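PDB 1IA6: cellulase CEL9M from Clostridium cellulolyticum, which probably cleaves internal beta-1,4-glucosidic bonds of cellulose and related beta-glucans, as a family 9 glycoside hydrolase. Local coordinates for residues A[312-317]-A[331-336]. Residues are numbered along the deposited sequence; the frame is centred on the assembly and turned at random.
Sequences AESMVM and DLAKKQ
Ser314 and Ala333 face each other where two consecutive helices of the family 9 alpha barrel, 306-323 and 327-341, fold back on one another as a helical hairpin. The short segments 312-317 and 331-336 run roughly antiparallel, at 144°, and their axes come within 9.1 Å. Small residues suit this place: CB of Ser314 lies 4.1 Å from CB of Ala333, and the two backbones approach to 4.7 Å between the CA atoms of the same pair. A methyl group on one side and a hydroxymethyl group on the other fill the seam, while Ala333 also touches Leu318, one turn beyond Ser314 on helix 306-323.

The polar atoms at this seam find their partners outside the two segments. With OG anti to its own carbonyl carbon (chi1 -63°), Ser314 hydrogen-bonds back to the carbonyl oxygen of Ala310, so a buried hydroxyl is satisfied within its own helix. The same OG rests against the aliphatic base of Gln336, 3.5 Å from CB. Gln336 then bends at chi2 (-48°), carrying its amide away from segment 312-317, where both polar atoms of the amide bond to backbone groups: OE1 accepts from Lys299 N, and NE2 donates to Gly297 O. Glutamine thus offers methylenes for packing and an amide that ties the hairpin to the loop at 297-299.

Apolar packing extends the seam toward the turn between the helices. The long, unbranched Met317 stretches out beyond CG and meets the branched end of Leu332 at about a right angle, and Met317 also touches Phe284 of helix 274-289. Both leucine methyls are used: CD2 lies 4.2 Å from SD of Met317, and CD1 meets the terminal CE of that methionine at 4.1 Å.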
ATOM      1  N   ALA A 312       2.525  -7.301   5.981  1.00  8.55           N
ATOM      2  CA  ALA A 312       3.071  -7.428   4.631  1.00  9.04           C
ATOM      3  C   ALA A 312       3.764  -8.774   4.405  1.00  9.24           C
ATOM      4  O   ALA A 312       3.555  -9.421   3.379  1.00  8.14           O
ATOM      5  CB  ALA A 312       4.041  -6.277   4.347  1.00  8.71           C
ATOM      6  N   GLU A 313       4.589  -9.201   5.355  1.00  7.92           N
ATOM      7  CA  GLU A 313       5.276 -10.480   5.204  1.00  8.77           C
ATOM      8  C   GLU A 313       4.244 -11.606   5.222  1.00  8.67           C
ATOM      9  O   GLU A 313       4.338 -12.559   4.452  1.00  8.27           O
ATOM     10  CB  GLU A 313       6.290 -10.682   6.336  1.00  8.76           C
ATOM     11  CG  GLU A 313       7.071 -12.000   6.279  1.00 11.31           C
ATOM     12  CD  GLU A 313       8.102 -12.057   5.158  1.00 13.97           C
ATOM     13  OE1 GLU A 313       8.473 -10.997   4.610  1.00 14.01           O
ATOM     14  OE2 GLU A 313       8.561 -13.175   4.839  1.00 14.70           O
ATOM     15  N   SER A 314       3.251 -11.492   6.099  1.00  7.90           N
ATOM     16  CA  SER A 314       2.218 -12.516   6.196  1.00  7.92           C
ATOM     17  C   SER A 314       1.431 -12.635   4.892  1.00  9.08           C
ATOM     18  O   SER A 314       1.062 -13.735   4.477  1.00  8.48           O
ATOM     19  CB  SER A 314       1.278 -12.206   7.363  1.00  9.72           C
ATOM     20  OG  SER A 314       1.986 -12.244   8.593  1.00 10.59           O
ATOM     21  N   MET A 315       1.182 -11.506   4.236  1.00  7.58           N
ATOM     22  CA  MET A 315       0.450 -11.535   2.976  1.00  8.74           C
ATOM     23  C   MET A 315       1.234 -12.314   1.917  1.00  9.52           C
ATOM     24  O   MET A 315       0.668 -13.145   1.203  1.00  8.44           O
ATOM     25  CB  MET A 315       0.182 -10.115   2.466  1.00  7.69           C
ATOM     26  CG  MET A 315      -0.584 -10.104   1.150  1.00 11.28           C
ATOM     27  SD  MET A 315      -0.607  -8.510   0.332  1.00 12.26           S
ATOM     28  CE  MET A 315      -1.053  -9.015  -1.326  1.00 13.93           C
ATOM     29  N   VAL A 316       2.533 -12.043   1.811  1.00 10.00           N
ATOM     30  CA  VAL A 316       3.370 -12.732   0.835  1.00  9.35           C
ATOM     31  C   VAL A 316       3.370 -14.237   1.102  1.00 10.06           C
ATOM     32  O   VAL A 316       3.265 -15.041   0.174  1.00  9.78           O
ATOM     33  CB  VAL A 316       4.824 -12.204   0.873  1.00 11.17           C
ATOM     34  CG1 VAL A 316       5.681 -12.951  -0.144  1.00 12.52           C
ATOM     35  CG2 VAL A 316       4.837 -10.709   0.573  1.00 12.68           C
ATOM     36  N   MET A 317       3.482 -14.618   2.371  1.00  9.07           N
ATOM     37  CA  MET A 317       3.476 -16.031   2.729  1.00 10.13           C
ATOM     38  C   MET A 317       2.160 -16.701   2.339  1.00 11.00           C
ATOM     39  O   MET A 317       2.154 -17.850   1.900  1.00 13.05           O
ATOM     40  CB  MET A 317       3.708 -16.208   4.230  1.00 10.89           C
ATOM     41  CG  MET A 317       5.080 -15.772   4.695  1.00 12.30           C
ATOM     42  SD  MET A 317       5.288 -16.039   6.463  1.00 14.31           S
ATOM     43  CE  MET A 317       7.087 -16.057   6.585  1.00 14.12           C
ATOM     44  N   ASP A 331       0.603 -21.064   9.997  1.00 16.57           N
ATOM     45  CA  ASP A 331       0.525 -20.823  11.432  1.00 17.20           C
ATOM     46  C   ASP A 331       1.158 -19.487  11.797  1.00 15.57           C
ATOM     47  O   ASP A 331       0.635 -18.752  12.632  1.00 15.43           O
ATOM     48  CB  ASP A 331       1.218 -21.939  12.218  1.00 20.43           C
ATOM     49  CG  ASP A 331       0.522 -23.277  12.071  1.00 23.80           C
ATOM     50  OD1 ASP A 331      -0.725 -23.297  11.981  1.00 24.72           O
ATOM     51  OD2 ASP A 331       1.223 -24.312  12.060  1.00 26.85           O
ATOM     52  N   LEU A 332       2.286 -19.171  11.170  1.00 14.96           N
ATOM     53  CA  LEU A 332       2.970 -17.915  11.457  1.00 14.64           C
ATOM     54  C   LEU A 332       2.086 -16.754  11.028  1.00 14.34           C
ATOM     55  O   LEU A 332       1.856 -15.817  11.796  1.00 12.09           O
ATOM     56  CB  LEU A 332       4.316 -17.856  10.720  1.00 16.66           C
ATOM     57  CG  LEU A 332       5.298 -16.732  11.084  1.00 17.73           C
ATOM     58  CD1 LEU A 332       6.662 -17.046  10.490  1.00 19.66           C
ATOM     59  CD2 LEU A 332       4.795 -15.393  10.575  1.00 20.64           C
ATOM     60  N   ALA A 333       1.588 -16.823   9.797  1.00 12.87           N
ATOM     61  CA  ALA A 333       0.731 -15.774   9.255  1.00 12.03           C
ATOM     62  C   ALA A 333      -0.514 -15.565  10.106  1.00 12.02           C
ATOM     63  O   ALA A 333      -0.903 -14.429  10.387  1.00 10.58           O
ATOM     64  CB  ALA A 333       0.330 -16.118   7.818  1.00 11.24           C
ATOM     65  N   LYS A 334      -1.139 -16.663  10.521  1.00 11.91           N
ATOM     66  CA  LYS A 334      -2.343 -16.578  11.332  1.00 12.83           C
ATOM     67  C   LYS A 334      -2.077 -15.919  12.679  1.00 11.81           C
ATOM     68  O   LYS A 334      -2.908 -15.166  13.171  1.00 12.09           O
ATOM     69  CB  LYS A 334      -2.949 -17.965  11.554  1.00 13.85           C
ATOM     70  CG  LYS A 334      -4.336 -17.915  12.176  1.00 16.35           C
ATOM     71  CD  LYS A 334      -4.930 -19.308  12.335  1.00 18.19           C
ATOM     72  CE  LYS A 334      -6.397 -19.238  12.731  1.00 19.28           C
ATOM     73  NZ  LYS A 334      -6.604 -18.580  14.047  1.00 18.62           N
ATOM     74  N   LYS A 335      -0.923 -16.199  13.274  1.00 12.37           N
ATOM     75  CA  LYS A 335      -0.593 -15.605  14.564  1.00 12.73           C
ATOM     76  C   LYS A 335      -0.417 -14.092  14.457  1.00 11.91           C
ATOM     77  O   LYS A 335      -0.827 -13.350  15.349  1.00 11.51           O
ATOM     78  CB  LYS A 335       0.670 -16.243  15.144  1.00 15.73           C
ATOM     79  CG  LYS A 335       0.471 -17.684  15.600  1.00 22.80           C
ATOM     80  CD  LYS A 335       1.704 -18.221  16.315  1.00 28.69           C
ATOM     81  CE  LYS A 335       1.482 -19.642  16.816  1.00 30.93           C
ATOM     82  NZ  LYS A 335       2.672 -20.150  17.559  1.00 34.40           N
ATOM     83  N   GLN A 336       0.183 -13.633  13.364  1.00 10.31           N
ATOM     84  CA  GLN A 336       0.390 -12.200  13.175  1.00  9.54           C
ATOM     85  C   GLN A 336      -0.942 -11.491  12.988  1.00  9.55           C
ATOM     86  O   GLN A 336      -1.178 -10.429  13.565  1.00  8.64           O
ATOM     87  CB  GLN A 336       1.290 -11.941  11.967  1.00  8.83           C
ATOM     88  CG  GLN A 336       2.633 -12.630  12.073  1.00 10.40           C
ATOM     89  CD  GLN A 336       3.290 -12.393  13.420  1.00 11.80           C
ATOM     90  OE1 GLN A 336       3.695 -11.274  13.744  1.00 11.05           O
ATOM     91  NE2 GLN A 336       3.384 -13.447  14.220  1.00 11.98           N
TER